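PDB 6N39: dephospho-CoA kinase from Mycobacterium paratuberculosis, which probably catalyses the last step of coenzyme A synthesis, the ATP-dependent phosphorylation of the 3'-hydroxyl group of dephospho-coenzyme A. Local coordinates for residues 23-28 against 192-197; 122-127 against 166-171; 217-222 against 387-392. One frame throughout, in Å; residues are numbered along the deposited sequence.

Overall arrangement
Interactions 1 and 2 both belong to the dephospho-CoA kinase part of the chain, whereas interaction 3 lies in the C-terminal UPF0157 region, which is thought to assist folding of the full-length enzyme. Interaction 1 packs the helix that carries the end of the predicted ATP-binding P-loop against helix 187-210. Both segments of interaction 2 fall in the sequence that separates the two segments of interaction 1, and the contact approaches the same loop, with the side chain of Q167 about 7 Å from that of K22. The centres of these two contacts are 21 Å apart. Interaction 3 is remote from the predicted ATP site, its centre lying 35 Å from that of interaction 1 and 39 Å from that of interaction 2.

Interaction 1: 23-28 against 192-197; sequences SALSSA and QRAQQV. With ACT (acetate ion), chain B.
Directly behind the predicted ATP-binding P-loop, the helix that leaves it meets a later helix of the kinase through three residues, L25 and A28 on one side and A194 on the other. The methyl group of A194 is shared by both partners: its CB lies 3.6 Å from A28 CB, and L25 CD1 approaches the same A194 CB to 3.7 Å. L25 gets there because its CG stands anti to the backbone N (chi1 173°), which carries one branch of the isobutyl group across to the other helix. With small residues at the crossing, the CA atoms of A28 and A194 are 6.2 Å apart. No hydrogen bond joins the two segments. At the P-loop end, S23 N donates to OXT of an acetate ion at 3.2 Å, and S23 OG adds a weak bond. G21 N binds the acetate as well, consistent with an anion site of the kind P-loops offer to phosphate, although the ion itself probably came from the crystallisation liquor. Within the fold, L25 sits between helix 187-210 and the parallel sheet, packing on L14, V136, V138 and L181, while V197 rests on I179 and A24 on L190.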
loop_
_atom_site.group_PDB
_atom_site.type_symbol
_atom_site.label_atom_id
_atom_site.label_comp_id
_atom_site.label_asym_id
_atom_site.label_seq_id
_atom_site.Cartn_x
_atom_site.Cartn_y
_atom_site.Cartn_z
ATOM N N SER A 23 15.750 6.139 -13.350
ATOM C CA SER A 23 17.050 5.490 -13.176
ATOM C C SER A 23 17.947 6.268 -12.222
ATOM O O SER A 23 18.688 5.670 -11.434
ATOM C CB SER A 23 17.743 5.325 -14.532
ATOM O OG SER A 23 17.078 4.343 -15.301
ATOM N N ALA A 24 17.900 7.601 -12.284
ATOM C CA ALA A 24 18.659 8.415 -11.338
ATOM C C ALA A 24 18.208 8.168 -9.900
ATOM O O ALA A 24 19.037 8.070 -8.986
ATOM C CB ALA A 24 18.525 9.894 -11.704
ATOM N N LEU A 25 16.897 8.041 -9.677
ATOM C CA LEU A 25 16.416 7.843 -8.313
ATOM C C LEU A 25 16.775 6.451 -7.823
ATOM O O LEU A 25 17.143 6.262 -6.656
ATOM C CB LEU A 25 14.904 8.077 -8.246
ATOM C CG LEU A 25 14.211 7.749 -6.918
ATOM C CD1 LEU A 25 14.886 8.460 -5.726
ATOM C CD2 LEU A 25 12.752 8.136 -6.981
ATOM N N SER A 26 16.669 5.467 -8.712
ATOM C CA SER A 26 17.131 4.121 -8.412
ATOM C C SER A 26 18.594 4.129 -7.965
ATOM O O SER A 26 18.957 3.506 -6.962
ATOM C CB SER A 26 16.933 3.255 -9.663
ATOM O OG SER A 26 17.431 1.957 -9.476
ATOM N N SER A 27 19.451 4.836 -8.702
ATOM C CA SER A 27 20.855 4.914 -8.314
ATOM C C SER A 27 21.021 5.602 -6.962
ATOM O O SER A 27 21.864 5.195 -6.158
ATOM C CB SER A 27 21.655 5.635 -9.399
ATOM O OG SER A 27 22.987 5.872 -8.974
ATOM N N ALA A 28 20.234 6.650 -6.699
ATOM C CA ALA A 28 20.304 7.334 -5.404
ATOM C C ALA A 28 19.966 6.385 -4.248
ATOM O O ALA A 28 20.661 6.356 -3.209
ATOM C CB ALA A 28 19.362 8.540 -5.416
ATOM N N GLN A 192 19.934 14.002 -2.288
ATOM C CA GLN A 192 19.577 14.435 -0.939
ATOM C C GLN A 192 18.147 14.030 -0.584
ATOM O O GLN A 192 17.879 13.529 0.517
ATOM C CB GLN A 192 19.745 15.949 -0.833
ATOM C CG GLN A 192 19.450 16.520 0.561
ATOM C CD GLN A 192 19.611 18.021 0.582
ATOM O OE1 GLN A 192 19.337 18.690 -0.417
ATOM N NE2 GLN A 192 20.054 18.564 1.713
ATOM N N ARG A 193 17.207 14.255 -1.507
ATOM C CA ARG A 193 15.812 13.911 -1.248
ATOM C C ARG A 193 15.646 12.408 -1.041
ATOM O O ARG A 193 14.933 11.966 -0.123
ATOM C CB ARG A 193 14.947 14.404 -2.412
ATOM C CG ARG A 193 13.460 14.207 -2.217
ATOM C CD ARG A 193 12.906 15.183 -1.182
ATOM N NE ARG A 193 11.513 14.869 -0.864
ATOM C CZ ARG A 193 11.112 14.328 0.283
ATOM N NH1 ARG A 193 11.997 14.052 1.232
ATOM N NH2 ARG A 193 9.826 14.071 0.489
ATOM N N ALA A 194 16.308 11.605 -1.881
ATOM C CA ALA A 194 16.228 10.155 -1.738
ATOM C C ALA A 194 16.794 9.703 -0.395
ATOM O O ALA A 194 16.223 8.824 0.264
ATOM C CB ALA A 194 16.961 9.467 -2.893
ATOM N N GLN A 195 17.912 10.299 0.039
ATOM C CA GLN A 195 18.466 9.908 1.330
ATOM C C GLN A 195 17.569 10.340 2.486
ATOM O O GLN A 195 17.542 9.686 3.534
ATOM C CB GLN A 195 19.858 10.498 1.531
ATOM C CG GLN A 195 20.565 9.885 2.731
ATOM C CD GLN A 195 21.910 10.509 2.986
ATOM O OE1 GLN A 195 22.004 11.690 3.332
ATOM N NE2 GLN A 195 22.967 9.723 2.821
ATOM N N GLN A 196 16.867 11.454 2.330
ATOM C CA GLN A 196 15.901 11.885 3.335
ATOM C C GLN A 196 14.789 10.845 3.499
ATOM O O GLN A 196 14.409 10.479 4.618
ATOM C CB GLN A 196 15.333 13.227 2.890
ATOM C CG GLN A 196 14.994 14.236 3.900
ATOM C CD GLN A 196 14.830 15.587 3.219
ATOM O OE1 GLN A 196 13.730 15.956 2.805
ATOM N NE2 GLN A 196 15.942 16.310 3.057
ATOM N N VAL A 197 14.251 10.374 2.380
ATOM C CA VAL A 197 13.218 9.339 2.423
ATOM C C VAL A 197 13.781 8.038 2.986
ATOM O O VAL A 197 13.122 7.346 3.777
ATOM C CB VAL A 197 12.621 9.141 1.019
ATOM C CG1 VAL A 197 11.873 7.824 0.937
ATOM C CG2 VAL A 197 11.714 10.317 0.679
HETATM C C ACT B . 14.680 7.860 -16.428
HETATM O O ACT B . 13.730 8.652 -16.704
HETATM O OXT ACT B . 14.645 6.596 -16.332
HETATM C CH3 ACT B . 16.100 8.513 -16.164
#

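Interaction 2: 122-127 against 166-171; sequences LLVESG and AQASDE
E125 and A168 form the close part of this contact, a side chain bonded to a backbone N-H. A168 N donates to E125 OE2 over 3.0 Å with an N-H...O angle of 160°, reaching the oxygen on its anti side and 33° out of the carboxylate plane. The chain of E125 folds over to get there: CG lies beside its own backbone N, and a bend at chi2 of 83° turns the carboxylate towards segment 166-171. The same oxygen also touches carbon, with E125 OE2 standing 3.5 Å from A168 CB and 3.6 Å from Q167 CB. Beside this bond the fit relaxes to a single apolar touch, V124 CG1 to A168 CB at 4.0 Å.

The exposed side belongs to the type I turn from V124 to G127, where S126 and G127 make no contact with segment 166-171. There the chain holds itself together: L122 O accepts from S126 OG at 2.7 Å and from S126 N at 3.1 Å, the two donors coming from opposite faces of its plane. Q167 turns its amide elsewhere, OE1 accepting from I18 N in the predicted P-loop, which ties segment 166-171 to the ATP-binding loop of the kinase. S169 caps the start of helix 170-176, where V124 packs against Q172, R173 and V176, and V124 and L123 together face T15 of strand 10-16, with I137 and V135 of strand 135-139 alongside.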
loop_
_atom_site.group_PDB
_atom_site.type_symbol
_atom_site.label_atom_id
_atom_site.label_comp_id
_atom_site.label_asym_id
_atom_site.label_seq_id
_atom_site.Cartn_x
_atom_site.Cartn_y
_atom_site.Cartn_z
ATOM N N LEU A 122 5.869 -0.044 -16.080
ATOM C CA LEU A 122 4.427 -0.048 -16.311
ATOM C C LEU A 122 3.640 -0.329 -15.031
ATOM O O LEU A 122 2.513 -0.837 -15.086
ATOM C CB LEU A 122 4.062 -1.049 -17.410
ATOM C CG LEU A 122 4.584 -0.639 -18.791
ATOM C CD1 LEU A 122 4.189 -1.639 -19.880
ATOM C CD2 LEU A 122 4.089 0.750 -19.148
ATOM N N LEU A 123 4.214 0.012 -13.875
ATOM C CA LEU A 123 3.549 -0.256 -12.602
ATOM C C LEU A 123 2.158 0.367 -12.556
ATOM O O LEU A 123 1.173 -0.302 -12.227
ATOM C CB LEU A 123 4.418 0.263 -11.451
ATOM C CG LEU A 123 3.991 0.016 -9.997
ATOM C CD1 LEU A 123 5.217 0.042 -9.114
ATOM C CD2 LEU A 123 3.016 1.066 -9.499
ATOM N N VAL A 124 2.063 1.654 -12.894
ATOM C CA VAL A 124 0.789 2.360 -12.807
ATOM C C VAL A 124 -0.165 1.883 -13.899
ATOM O O VAL A 124 -1.344 1.616 -13.640
ATOM C CB VAL A 124 1.018 3.881 -12.875
ATOM C CG1 VAL A 124 -0.299 4.623 -12.833
ATOM C CG2 VAL A 124 1.929 4.340 -11.731
ATOM N N GLU A 125 0.337 1.737 -15.130
ATOM C CA GLU A 125 -0.546 1.417 -16.247
ATOM C C GLU A 125 -1.221 0.062 -16.084
ATOM O O GLU A 125 -2.308 -0.154 -16.629
ATOM C CB GLU A 125 0.224 1.443 -17.569
ATOM C CG GLU A 125 0.651 2.827 -18.016
ATOM C CD GLU A 125 1.946 3.319 -17.377
ATOM O OE1 GLU A 125 2.471 2.681 -16.426
ATOM O OE2 GLU A 125 2.438 4.374 -17.837
ATOM N N SER A 126 -0.593 -0.871 -15.372
ATOM C CA SER A 126 -1.130 -2.221 -15.284
ATOM C C SER A 126 -1.680 -2.540 -13.895
ATOM O O SER A 126 -2.080 -3.679 -13.641
ATOM C CB SER A 126 -0.064 -3.235 -15.701
ATOM O OG SER A 126 1.059 -3.125 -14.852
ATOM N N GLY A 127 -1.757 -1.554 -13.009
ATOM C CA GLY A 127 -2.409 -1.751 -11.728
ATOM C C GLY A 127 -1.649 -2.633 -10.762
ATOM O O GLY A 127 -2.268 -3.374 -9.988
ATOM N N ALA A 166 1.667 9.108 -24.303
ATOM C CA ALA A 166 1.164 7.744 -24.419
ATOM C C ALA A 166 1.221 6.966 -23.107
ATOM O O ALA A 166 0.703 5.847 -23.057
ATOM C CB ALA A 166 1.942 6.987 -25.493
ATOM N N GLN A 167 1.829 7.510 -22.057
ATOM C CA GLN A 167 1.916 6.824 -20.780
ATOM C C GLN A 167 0.816 7.319 -19.845
ATOM O O GLN A 167 -0.033 8.131 -20.218
ATOM C CB GLN A 167 3.292 7.032 -20.137
ATOM C CG GLN A 167 4.487 6.629 -20.988
ATOM C CD GLN A 167 5.789 6.790 -20.222
ATOM O OE1 GLN A 167 6.038 7.830 -19.612
ATOM N NE2 GLN A 167 6.611 5.749 -20.227
ATOM N N ALA A 168 0.861 6.851 -18.599
ATOM C CA ALA A 168 -0.081 7.288 -17.581
ATOM C C ALA A 168 0.086 8.774 -17.291
ATOM O O ALA A 168 1.159 9.353 -17.486
ATOM C CB ALA A 168 0.122 6.481 -16.300
ATOM N N SER A 169 -0.994 9.396 -16.828
ATOM C CA SER A 169 -0.929 10.781 -16.389
ATOM C C SER A 169 -0.308 10.873 -14.995
ATOM O O SER A 169 -0.232 9.892 -14.249
ATOM C CB SER A 169 -2.323 11.408 -16.375
ATOM O OG SER A 169 -3.098 10.895 -15.297
ATOM N N ASP A 170 0.151 12.080 -14.650
ATOM C CA ASP A 170 0.649 12.320 -13.298
ATOM C C ASP A 170 -0.446 12.123 -12.260
ATOM O O ASP A 170 -0.159 11.776 -11.114
ATOM C CB ASP A 170 1.226 13.735 -13.190
ATOM C CG ASP A 170 2.708 13.798 -13.543
ATOM O OD1 ASP A 170 3.349 12.730 -13.657
ATOM O OD2 ASP A 170 3.236 14.922 -13.698
ATOM N N GLU A 171 -1.702 12.346 -12.639
ATOM C CA GLU A 171 -2.807 12.163 -11.707
ATOM C C GLU A 171 -2.997 10.687 -11.360
ATOM O O GLU A 171 -3.200 10.325 -10.187
ATOM C CB GLU A 171 -4.069 12.762 -12.321
ATOM C CG GLU A 171 -5.338 12.570 -11.524
ATOM C CD GLU A 171 -6.528 13.262 -12.177
ATOM O OE1 GLU A 171 -6.325 14.294 -12.855
ATOM O OE2 GLU A 171 -7.663 12.769 -12.021
#

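Interaction 3: 217-222 against 387-392; sequences APVRLV and DAYVAV. With ACT (acetate ion), chain G.
The phenol ring of Y389 is met at its edge, near the ring plane, by an oxygen of a bound acetate, while V219 and L221 of segment 217-222 approach it obliquely. V219 CG1 makes an off-centre CH-pi contact, 4.2 Å from the ring centroid and 29° from the ring normal. The methyl is displaced towards the base of the ring, so that Y389 CG is its nearest atom at 3.7 Å and Y389 CB follows at 3.8 Å. The valine and the tyrosine run antiparallel as they pass, side by side. L221 takes the far end of the ring, its CD2 lying 3.5 Å from Y389 OH, so the two apolar residues share the length of the tyrosine between them.

Y389 reaches this position because CG is anti to its backbone N (chi1 -179°), which sends the ring straight out from the helix towards the loop. Its hydroxyl donates to acetate O at 2.6 Å, a short hydrogen bond. K375 NZ, K393 NZ and K267 N bind the same ion, making an anion site next to the contact; the two lysine ammonium groups would be expected to favour a negative guest, though this acetate probably came from the crystallisation liquor.

The contact joins the short, weakly bonded strand 221-222 and the loop leading into it to helix 386-411 in the UPF0157 region. Y389 also packs on A378 and A382 of helix 365-382, whose E379 accepts from L221 N, and V222 pairs through its backbone with A266 of the neighbouring antiparallel strand.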
loop_
_atom_site.group_PDB
_atom_site.type_symbol
_atom_site.label_atom_id
_atom_site.label_comp_id
_atom_site.label_asym_id
_atom_site.label_seq_id
_atom_site.Cartn_x
_atom_site.Cartn_y
_atom_site.Cartn_z
ATOM N N ALA A 217 0.946 6.573 15.895
ATOM C CA ALA A 217 0.751 7.991 15.622
ATOM C C ALA A 217 0.643 8.762 16.930
ATOM O O ALA A 217 0.350 8.179 17.972
ATOM C CB ALA A 217 -0.506 8.202 14.780
ATOM N N PRO A 218 0.878 10.072 16.920
ATOM C CA PRO A 218 0.784 10.839 18.170
ATOM C C PRO A 218 -0.657 10.911 18.639
ATOM O O PRO A 218 -1.596 10.608 17.908
ATOM C CB PRO A 218 1.315 12.229 17.799
ATOM C CG PRO A 218 1.976 12.061 16.460
ATOM C CD PRO A 218 1.280 10.920 15.786
ATOM N N VAL A 219 -0.829 11.331 19.896
ATOM C CA VAL A 219 -2.172 11.490 20.447
ATOM C C VAL A 219 -2.835 12.778 19.987
ATOM O O VAL A 219 -4.007 13.007 20.308
ATOM C CB VAL A 219 -2.097 11.409 21.987
ATOM C CG1 VAL A 219 -3.462 11.099 22.604
ATOM C CG2 VAL A 219 -1.086 10.353 22.387
ATOM N N ARG A 220 -2.135 13.616 19.229
ATOM C CA ARG A 220 -2.678 14.918 18.854
ATOM C C ARG A 220 -3.786 14.764 17.817
ATOM O O ARG A 220 -3.603 14.119 16.785
ATOM C CB ARG A 220 -1.568 15.818 18.307
ATOM N N LEU A 221 -4.939 15.354 18.092
ATOM C CA LEU A 221 -5.969 15.467 17.068
ATOM C C LEU A 221 -5.517 16.422 15.967
ATOM O O LEU A 221 -4.874 17.442 16.235
ATOM C CB LEU A 221 -7.267 15.967 17.695
ATOM C CG LEU A 221 -7.760 15.067 18.834
ATOM C CD1 LEU A 221 -8.934 15.697 19.545
ATOM C CD2 LEU A 221 -8.131 13.689 18.269
ATOM N N VAL A 222 -5.846 16.086 14.725
ATOM C CA VAL A 222 -5.570 16.964 13.589
ATOM C C VAL A 222 -6.875 17.188 12.837
ATOM O O VAL A 222 -7.813 16.377 12.931
ATOM C CB VAL A 222 -4.472 16.392 12.664
ATOM C CG1 VAL A 222 -3.159 16.235 13.426
ATOM C CG2 VAL A 222 -4.923 15.066 12.010
ATOM N N ASP A 387 -2.801 5.927 26.857
ATOM C CA ASP A 387 -3.653 5.155 27.757
ATOM C C ASP A 387 -4.721 6.036 28.396
ATOM O O ASP A 387 -5.901 5.667 28.432
ATOM C CB ASP A 387 -2.800 4.478 28.833
ATOM C CG ASP A 387 -1.960 3.334 28.281
ATOM O OD1 ASP A 387 -2.115 2.993 27.089
ATOM O OD2 ASP A 387 -1.141 2.778 29.047
ATOM N N ALA A 388 -4.320 7.200 28.918
ATOM C CA ALA A 388 -5.279 8.124 29.518
ATOM C C ALA A 388 -6.321 8.573 28.501
ATOM O O ALA A 388 -7.503 8.728 28.832
ATOM C CB ALA A 388 -4.550 9.331 30.102
ATOM N N TYR A 389 -5.893 8.781 27.253
ATOM C CA TYR A 389 -6.812 9.177 26.192
ATOM C C TYR A 389 -7.859 8.091 25.947
ATOM O O TYR A 389 -9.070 8.365 25.891
ATOM C CB TYR A 389 -5.996 9.477 24.927
ATOM C CG TYR A 389 -6.807 9.914 23.745
ATOM C CD1 TYR A 389 -7.241 11.229 23.618
ATOM C CD2 TYR A 389 -7.136 9.012 22.743
ATOM C CE1 TYR A 389 -7.996 11.624 22.525
ATOM C CE2 TYR A 389 -7.882 9.395 21.653
ATOM C CZ TYR A 389 -8.313 10.696 21.547
ATOM O OH TYR A 389 -9.059 11.053 20.455
ATOM N N VAL A 390 -7.400 6.844 25.819
ATOM C CA VAL A 390 -8.300 5.709 25.633
ATOM C C VAL A 390 -9.272 5.602 26.803
ATOM O O VAL A 390 -10.474 5.386 26.611
ATOM C CB VAL A 390 -7.482 4.414 25.450
ATOM C CG1 VAL A 390 -8.393 3.175 25.478
ATOM C CG2 VAL A 390 -6.687 4.459 24.136
ATOM N N ALA A 391 -8.761 5.742 28.030
ATOM C CA ALA A 391 -9.605 5.636 29.217
ATOM C C ALA A 391 -10.686 6.711 29.234
ATOM O O ALA A 391 -11.840 6.425 29.576
ATOM C CB ALA A 391 -8.755 5.721 30.491
ATOM N N VAL A 392 -10.340 7.954 28.885
ATOM C CA VAL A 392 -11.356 9.006 28.919
ATOM C C VAL A 392 -12.414 8.768 27.842
ATOM O O VAL A 392 -13.612 8.939 28.092
ATOM C CB VAL A 392 -10.715 10.403 28.803
ATOM C CG1 VAL A 392 -11.789 11.470 28.629
ATOM C CG2 VAL A 392 -9.901 10.700 30.047
HETATM C C ACT G . -9.727 9.229 17.279
HETATM O O ACT G . -9.557 9.398 18.535
HETATM O OXT ACT G . -9.720 10.090 16.325
HETATM C CH3 ACT G . -9.992 7.750 16.828
#